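Long-range contacts in lasso peptide isopeptidase AtxE2 (PDB 5TXE), which hydrolyses the isopeptide bond of the lasso peptides astexin-2 and astexin-3, recognising their knotted, looped shape and turning them into linear peptides: residues Val415-Val420 against Leu465-Pro470; Val436-Arg441 against Gly525-Ala530; Thr532-Leu537 against Ala546-Cys551. The protein carries 1 engineered substitution. All blocks are in the same frame, centred on the assembly; numbering follows the deposited sequence.

Contact 1: Val415-Val420 against Leu465-Pro470; sequences VFSDLV and LSFHSP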
# COMPACT_ATOMS: atom_id res chain seq x y z
N VAL A 415 8.42 -14.62 12.90
CA VAL A 415 7.35 -13.66 12.84
C VAL A 415 7.74 -12.41 13.62
O VAL A 415 8.31 -12.52 14.70
CB VAL A 415 6.13 -14.24 13.53
CG1 VAL A 415 5.01 -13.19 13.62
CG2 VAL A 415 5.66 -15.47 12.79
N PHE A 416 7.45 -11.22 13.08
CA PHE A 416 7.41 -10.06 13.96
C PHE A 416 6.02 -9.40 13.91
O PHE A 416 5.24 -9.65 12.97
CB PHE A 416 8.55 -9.09 13.66
CG PHE A 416 8.28 -8.13 12.50
CD1 PHE A 416 8.61 -8.47 11.20
CD2 PHE A 416 7.74 -6.87 12.75
CE1 PHE A 416 8.42 -7.57 10.15
CE2 PHE A 416 7.51 -5.97 11.71
CZ PHE A 416 7.86 -6.32 10.41
N SER A 417 5.74 -8.61 14.94
CA SER A 417 4.59 -7.74 14.96
C SER A 417 4.82 -6.68 16.01
O SER A 417 5.76 -6.80 16.76
CB SER A 417 3.34 -8.53 15.30
OG SER A 417 3.00 -9.36 14.21
N ASP A 418 3.99 -5.64 16.05
CA ASP A 418 4.14 -4.56 17.02
C ASP A 418 2.99 -4.55 17.99
O ASP A 418 1.86 -4.71 17.60
CB ASP A 418 4.30 -3.21 16.31
CG ASP A 418 5.69 -3.06 15.61
OD1 ASP A 418 6.75 -3.24 16.30
OD2 ASP A 418 5.75 -2.80 14.37
N LEU A 419 3.30 -4.45 19.29
CA LEU A 419 2.36 -4.33 20.34
C LEU A 419 2.29 -2.85 20.70
O LEU A 419 3.31 -2.21 20.92
CB LEU A 419 2.77 -5.17 21.52
CG LEU A 419 1.94 -4.96 22.77
CD1 LEU A 419 0.51 -5.41 22.55
CD2 LEU A 419 2.53 -5.69 23.99
N VAL A 420 1.08 -2.31 20.76
CA VAL A 420 0.89 -0.93 21.12
C VAL A 420 0.06 -0.87 22.35
O VAL A 420 -0.99 -1.52 22.41
CB VAL A 420 0.18 -0.19 20.01
CG1 VAL A 420 0.14 1.31 20.26
CG2 VAL A 420 0.85 -0.50 18.66
N LEU A 465 -2.48 -5.04 18.48
CA LEU A 465 -1.49 -5.81 17.82
C LEU A 465 -1.50 -5.39 16.37
O LEU A 465 -2.43 -5.68 15.64
CB LEU A 465 -1.78 -7.29 17.96
CG LEU A 465 -0.83 -8.24 17.25
CD1 LEU A 465 0.56 -8.18 17.82
CD2 LEU A 465 -1.38 -9.65 17.38
N SER A 466 -0.42 -4.75 15.97
CA SER A 466 -0.16 -4.42 14.59
C SER A 466 0.60 -5.59 13.99
O SER A 466 1.83 -5.71 14.12
CB SER A 466 0.65 -3.13 14.52
OG SER A 466 0.88 -2.74 13.19
N PHE A 467 -0.16 -6.45 13.32
CA PHE A 467 0.28 -7.72 12.76
C PHE A 467 0.99 -7.59 11.46
O PHE A 467 0.50 -6.96 10.56
CB PHE A 467 -0.96 -8.55 12.48
CG PHE A 467 -0.70 -9.93 11.97
CD1 PHE A 467 0.20 -10.77 12.60
CD2 PHE A 467 -1.44 -10.41 10.93
CE1 PHE A 467 0.40 -12.07 12.13
CE2 PHE A 467 -1.26 -11.71 10.46
CZ PHE A 467 -0.35 -12.55 11.07
N HIS A 468 2.16 -8.21 11.38
CA HIS A 468 2.87 -8.26 10.15
C HIS A 468 2.80 -9.66 9.66
O HIS A 468 3.44 -10.54 10.16
CB HIS A 468 4.31 -7.84 10.30
CG HIS A 468 4.98 -7.68 9.00
ND1 HIS A 468 5.01 -6.46 8.34
CD2 HIS A 468 5.58 -8.58 8.18
CE1 HIS A 468 5.62 -6.61 7.17
NE2 HIS A 468 5.99 -7.89 7.05
N SER A 469 2.00 -9.87 8.66
CA SER A 469 1.76 -11.20 8.20
C SER A 469 3.06 -11.93 7.85
O SER A 469 3.91 -11.38 7.17
CB SER A 469 0.89 -11.13 6.95
OG SER A 469 0.34 -12.41 6.78
N PRO A 470 3.20 -13.20 8.26
CA PRO A 470 4.46 -13.84 7.99
C PRO A 470 4.57 -14.46 6.60
O PRO A 470 3.57 -14.62 5.88
CB PRO A 470 4.48 -14.95 9.04
CG PRO A 470 3.07 -15.38 9.10
CD PRO A 470 2.30 -14.08 9.02
O HOH W 1 6.10 -11.60 10.43

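Contact 2: Val436-Arg441 against Gly525-Ala530; sequences VQYSSR and GLADGA. Engineered in segment 525-530: A527 (natural residue Ser).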
# COMPACT_ATOMS: atom_id res chain seq x y z
N VAL A 436 -4.88 -5.34 14.12
CA VAL A 436 -4.84 -4.59 12.89
C VAL A 436 -3.81 -5.29 11.97
O VAL A 436 -2.72 -5.62 12.44
CB VAL A 436 -4.46 -3.16 13.13
CG1 VAL A 436 -4.34 -2.37 11.85
CG2 VAL A 436 -5.45 -2.52 14.03
N GLN A 437 -4.16 -5.49 10.70
CA GLN A 437 -3.32 -6.19 9.75
C GLN A 437 -2.98 -5.31 8.51
O GLN A 437 -3.62 -4.30 8.28
CB GLN A 437 -4.06 -7.43 9.25
CG GLN A 437 -4.75 -8.26 10.29
CD GLN A 437 -5.38 -9.48 9.66
OE1 GLN A 437 -4.68 -10.39 9.21
NE2 GLN A 437 -6.70 -9.49 9.59
N TYR A 438 -2.05 -5.72 7.64
CA TYR A 438 -1.19 -6.90 7.79
C TYR A 438 0.26 -6.59 7.51
O TYR A 438 1.03 -7.51 7.23
CB TYR A 438 -1.62 -8.05 6.89
CG TYR A 438 -1.94 -7.70 5.44
CD1 TYR A 438 -0.95 -7.71 4.45
CD2 TYR A 438 -3.24 -7.34 5.06
CE1 TYR A 438 -1.25 -7.40 3.14
CE2 TYR A 438 -3.54 -7.04 3.75
CZ TYR A 438 -2.56 -7.08 2.79
OH TYR A 438 -2.88 -6.79 1.49
N SER A 439 0.61 -5.30 7.57
CA SER A 439 1.98 -4.87 7.55
C SER A 439 2.25 -3.84 8.63
O SER A 439 1.44 -2.94 8.89
CB SER A 439 2.51 -4.39 6.20
OG SER A 439 1.56 -3.69 5.50
N SER A 440 3.42 -4.00 9.24
CA SER A 440 3.81 -3.20 10.38
C SER A 440 5.24 -2.70 10.27
O SER A 440 5.91 -2.56 11.29
CB SER A 440 3.64 -4.00 11.69
OG SER A 440 3.55 -3.07 12.77
N ARG A 441 5.70 -2.34 9.08
CA ARG A 441 7.09 -1.90 8.96
C ARG A 441 7.30 -0.47 9.30
O ARG A 441 8.40 -0.10 9.73
CB ARG A 441 7.66 -2.15 7.56
CG ARG A 441 7.61 -3.62 7.16
CD ARG A 441 8.54 -3.89 5.95
NE ARG A 441 8.83 -5.31 5.82
CZ ARG A 441 9.95 -5.90 6.25
NH1 ARG A 441 10.93 -5.23 6.87
NH2 ARG A 441 10.08 -7.19 6.04
N GLY A 525 -9.69 -6.36 9.30
CA GLY A 525 -8.98 -6.66 8.07
C GLY A 525 -9.50 -5.92 6.84
O GLY A 525 -10.69 -5.60 6.75
N LEU A 526 -8.58 -5.61 5.94
CA LEU A 526 -8.84 -5.08 4.63
C LEU A 526 -7.96 -5.84 3.65
O LEU A 526 -6.82 -6.20 3.95
CB LEU A 526 -8.53 -3.59 4.60
CG LEU A 526 -8.67 -2.92 3.24
CD1 LEU A 526 -9.10 -1.47 3.44
CD2 LEU A 526 -7.36 -2.92 2.45
N ALA A 527 -8.49 -6.11 2.47
CA ALA A 527 -7.78 -6.83 1.41
C ALA A 527 -7.41 -8.25 1.88
O ALA A 527 -8.29 -8.98 2.32
CB ALA A 527 -6.56 -6.02 0.95
N ASP A 528 -6.14 -8.60 1.93
CA ASP A 528 -5.78 -9.95 2.31
C ASP A 528 -6.16 -10.19 3.76
O ASP A 528 -6.56 -11.25 4.11
CB ASP A 528 -4.31 -10.26 2.02
CG ASP A 528 -4.03 -11.78 2.06
OD1 ASP A 528 -4.66 -12.49 1.26
OD2 ASP A 528 -3.27 -12.24 2.95
N GLY A 529 -6.17 -9.14 4.57
CA GLY A 529 -6.63 -9.23 5.92
C GLY A 529 -8.10 -9.47 6.04
O GLY A 529 -8.52 -10.04 7.05
N ALA A 530 -8.89 -9.03 5.05
CA ALA A 530 -10.30 -9.33 5.08
C ALA A 530 -10.51 -10.82 4.94
O ALA A 530 -11.38 -11.38 5.60
CB ALA A 530 -11.04 -8.61 3.98
O HOH W 2 -5.97 -5.73 6.78

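Contact 3: Thr532-Leu537 against Ala546-Cys551; sequences TVHFGL and AVTSSC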
# COMPACT_ATOMS: atom_id res chain seq x y z
N THR A 532 -8.59 -13.09 5.89
CA THR A 532 -8.20 -13.68 7.15
C THR A 532 -9.32 -13.51 8.14
O THR A 532 -9.58 -14.37 8.92
CB THR A 532 -6.87 -13.06 7.66
OG1 THR A 532 -5.80 -13.53 6.85
CG2 THR A 532 -6.59 -13.39 9.09
N VAL A 533 -9.99 -12.38 8.12
CA VAL A 533 -11.12 -12.22 9.00
C VAL A 533 -12.19 -13.24 8.73
O VAL A 533 -12.76 -13.78 9.66
CB VAL A 533 -11.78 -10.88 8.86
CG1 VAL A 533 -13.03 -10.80 9.70
CG2 VAL A 533 -10.80 -9.78 9.30
N HIS A 534 -12.47 -13.49 7.46
CA HIS A 534 -13.61 -14.37 7.12
C HIS A 534 -13.24 -15.78 7.55
O HIS A 534 -14.02 -16.46 8.19
CB HIS A 534 -13.98 -14.32 5.61
CG HIS A 534 -14.21 -12.94 5.09
ND1 HIS A 534 -13.87 -12.56 3.81
CD2 HIS A 534 -14.67 -11.83 5.71
CE1 HIS A 534 -14.15 -11.28 3.66
NE2 HIS A 534 -14.63 -10.82 4.80
N PHE A 535 -12.05 -16.17 7.17
CA PHE A 535 -11.48 -17.48 7.58
C PHE A 535 -11.44 -17.64 9.09
O PHE A 535 -11.78 -18.68 9.63
CB PHE A 535 -10.04 -17.64 7.02
CG PHE A 535 -9.51 -19.04 7.09
CD1 PHE A 535 -9.84 -19.96 6.11
CD2 PHE A 535 -8.77 -19.46 8.18
CE1 PHE A 535 -9.36 -21.25 6.17
CE2 PHE A 535 -8.25 -20.74 8.25
CZ PHE A 535 -8.56 -21.64 7.24
N GLY A 536 -11.04 -16.59 9.76
CA GLY A 536 -10.87 -16.63 11.20
C GLY A 536 -12.15 -16.80 11.95
O GLY A 536 -12.18 -17.47 13.02
N LEU A 537 -13.22 -16.19 11.46
CA LEU A 537 -14.49 -16.21 12.22
C LEU A 537 -15.16 -17.56 12.03
O LEU A 537 -15.98 -17.96 12.80
CB LEU A 537 -15.43 -15.12 11.76
CG LEU A 537 -14.97 -13.70 11.99
CD1 LEU A 537 -16.08 -12.72 11.65
CD2 LEU A 537 -14.52 -13.47 13.40
N ALA A 546 -15.44 -8.31 15.24
CA ALA A 546 -14.65 -8.09 14.05
C ALA A 546 -15.17 -6.94 13.21
O ALA A 546 -16.36 -6.58 13.30
CB ALA A 546 -14.56 -9.35 13.25
N VAL A 547 -14.25 -6.35 12.43
CA VAL A 547 -14.53 -5.37 11.46
C VAL A 547 -13.79 -5.76 10.20
O VAL A 547 -12.66 -6.21 10.27
CB VAL A 547 -14.07 -3.99 11.90
CG1 VAL A 547 -14.34 -2.97 10.80
CG2 VAL A 547 -14.82 -3.58 13.17
N THR A 548 -14.46 -5.63 9.04
CA THR A 548 -13.81 -5.86 7.74
C THR A 548 -14.23 -4.75 6.77
O THR A 548 -15.30 -4.18 6.91
CB THR A 548 -14.15 -7.25 7.20
OG1 THR A 548 -13.48 -7.45 5.99
CG2 THR A 548 -15.62 -7.44 6.86
N SER A 549 -13.41 -4.43 5.80
CA SER A 549 -13.76 -3.42 4.80
C SER A 549 -14.48 -4.02 3.59
O SER A 549 -15.05 -3.30 2.80
CB SER A 549 -12.51 -2.78 4.28
OG SER A 549 -11.82 -3.73 3.48
N SER A 550 -14.46 -5.32 3.47
CA SER A 550 -15.15 -5.98 2.39
C SER A 550 -15.62 -7.39 2.77
O SER A 550 -15.19 -7.98 3.75
CB SER A 550 -14.25 -6.10 1.17
OG SER A 550 -13.11 -6.91 1.46
N CYS A 551 -16.55 -7.89 1.96
CA CYS A 551 -17.07 -9.22 2.06
C CYS A 551 -17.58 -9.54 0.62
O CYS A 551 -17.96 -8.62 -0.13
CB CYS A 551 -18.16 -9.25 3.13
SG CYS A 551 -18.47 -10.89 3.83

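Contact 1: Val415-Val420 against Leu465-Pro470
D418 and S466 join two antiparallel strands of the mixed sheet at the heart of the alpha/beta-hydrolase domain. They form a hydrogen-bonded pair: D418 N donates to S466 O at 2.9 Å (174°), and S466 N returns a bond to D418 O at 2.8 Å. Beyond this pair, toward H468, side chains take over. The S417 hydroxyl, swung beside its own backbone N (chi1 -71°), accepts a hydrogen bond from H468 N at 3.2 Å while donating to F416 O at 2.6 Å, so one buried oxygen ties the two segments together. F416 has CG wedged between its backbone N and carbonyl carbon, which brings the rim of its ring over the H468 imidazole. The rings form an offset stack, centroids 4.4 Å apart and planes at 19°, with F416 CZ 3.5 Å from H468 CG; H468 CB also makes a CH-pi contact with the phenyl face. A water links F416 N to H468 O. Outside the pair, S440 holds D418 OD2, S466 OG and H468 ND1, and R404 forms a salt bridge with D418. Strands 401-408 and 431-436 flank the two strands, while helix 494-512 packs on S417, L419 and F467.

Contact 2: Val436-Arg441 against Gly525-Ala530
Q437 is the first residue of 436-441 to meet the segment 525-530. Its extended side chain carries the amide to the first turn of helix 528-539, where NE2 gives G529 O a weak, bent hydrogen bond of 3.2 Å; the stronger partner of NE2 is T524 O, on the strand leading into G525. The backbone of Q437 takes part through water: one water lies 2.7 Å from L526 N, whose proton it accepts, and sends a weak bond to Q437 O at 3.1 Å. A cis peptide bond then leads into Y438. Its chi1 of 45° turns the ring toward the start of the helix. L526 O lies at the ring edge, in its plane, 3.4 Å from CE2. The side chains of Y438 and D528 cross at about a right angle, with CZ 3.7 Å from D528 CB, while the D528 carboxylate forms a salt bridge with R496. At the far end of the ring, Y438 OH comes 3.8 Å from CB of A527, an engineered alanine in place of the nucleophilic serine. Y438 also meets an aromatic side chain of the bound peptide edge-to-face, and A527 and D528 pack on the peptide backbone. A527 occupies the N-cap position with phi 62° and psi -120°, and its side chain is about 4 Å from that of H638, the inferred charge-relay histidine. This sharp turn between strand 521-525 and helix 528-539, with glycines at 525 and 529, is the nucleophile elbow of alpha/beta hydrolases, faced by Y438, the tyrosine that stabilises the alkoxide intermediate.

Contact 3: Thr532-Leu537 against Ala546-Cys551
V533 and L537, one turn apart on helix 528-539, both lean on A546 near the start of strand 545-548, as expected within the beta-alpha-beta unit of strands 521-525 and 545-548. V533 CG1 lies 4.1 Å from A546 CB, and the L537 isobutyl group brings both its methyls to that same CB, CD1 at 4.0 Å. The axes of helix segment 532-537 and strand segment 546-548 run at 147° with a closest approach of 9.3 Å, across which V533 and L537 reach A546. Polar chemistry appears toward the strand's C-terminal end. H534, with CG beside its backbone N (chi1 -53°), extends its imidazole past T548, the two side chains nearly perpendicular. The other ring nitrogen, ND1, next to CG, bonds to T553 OG1, so the imidazole is held from both nitrogens and its rotation is fixed. C551, in a disulfide with the adjacent C552, brings SG to the ring obliquely, 4.3 Å from its centroid. The loop after strand 545-548 carries S550, whose side chain is about 4 Å from that of E610, the inferred charge-relay acid. S550 O accepts two bonds: H534 NE2 approaches in its own ring plane at 3.1 Å (137°), and T548 OG1 donates onto a lone pair at 2.9 Å.

All three contacts are buried and lie on or beside one eight-stranded sheet. Contact 1 joins its antiparallel portion by main-chain pairing and a ring stack. Contacts 2 and 3 both use helix 528-539, but contact 2 sets side chains against backbone groups, whereas contact 3 pairs apolar side chains and adds one histidine bond. Contact 2 is the most central, about 10 Å from the chain centre to its own centre against about 16 and 19 Å, and it contains the nucleophile position and packs on the bound peptide. S440 of contact 2 joins it to contact 1; on the other flank G525 makes probable backbone hydrogen bonds to V547 and S549 of contact 3. Contacts 1 and 3 do not touch, their nearest atoms being about 6 Å apart.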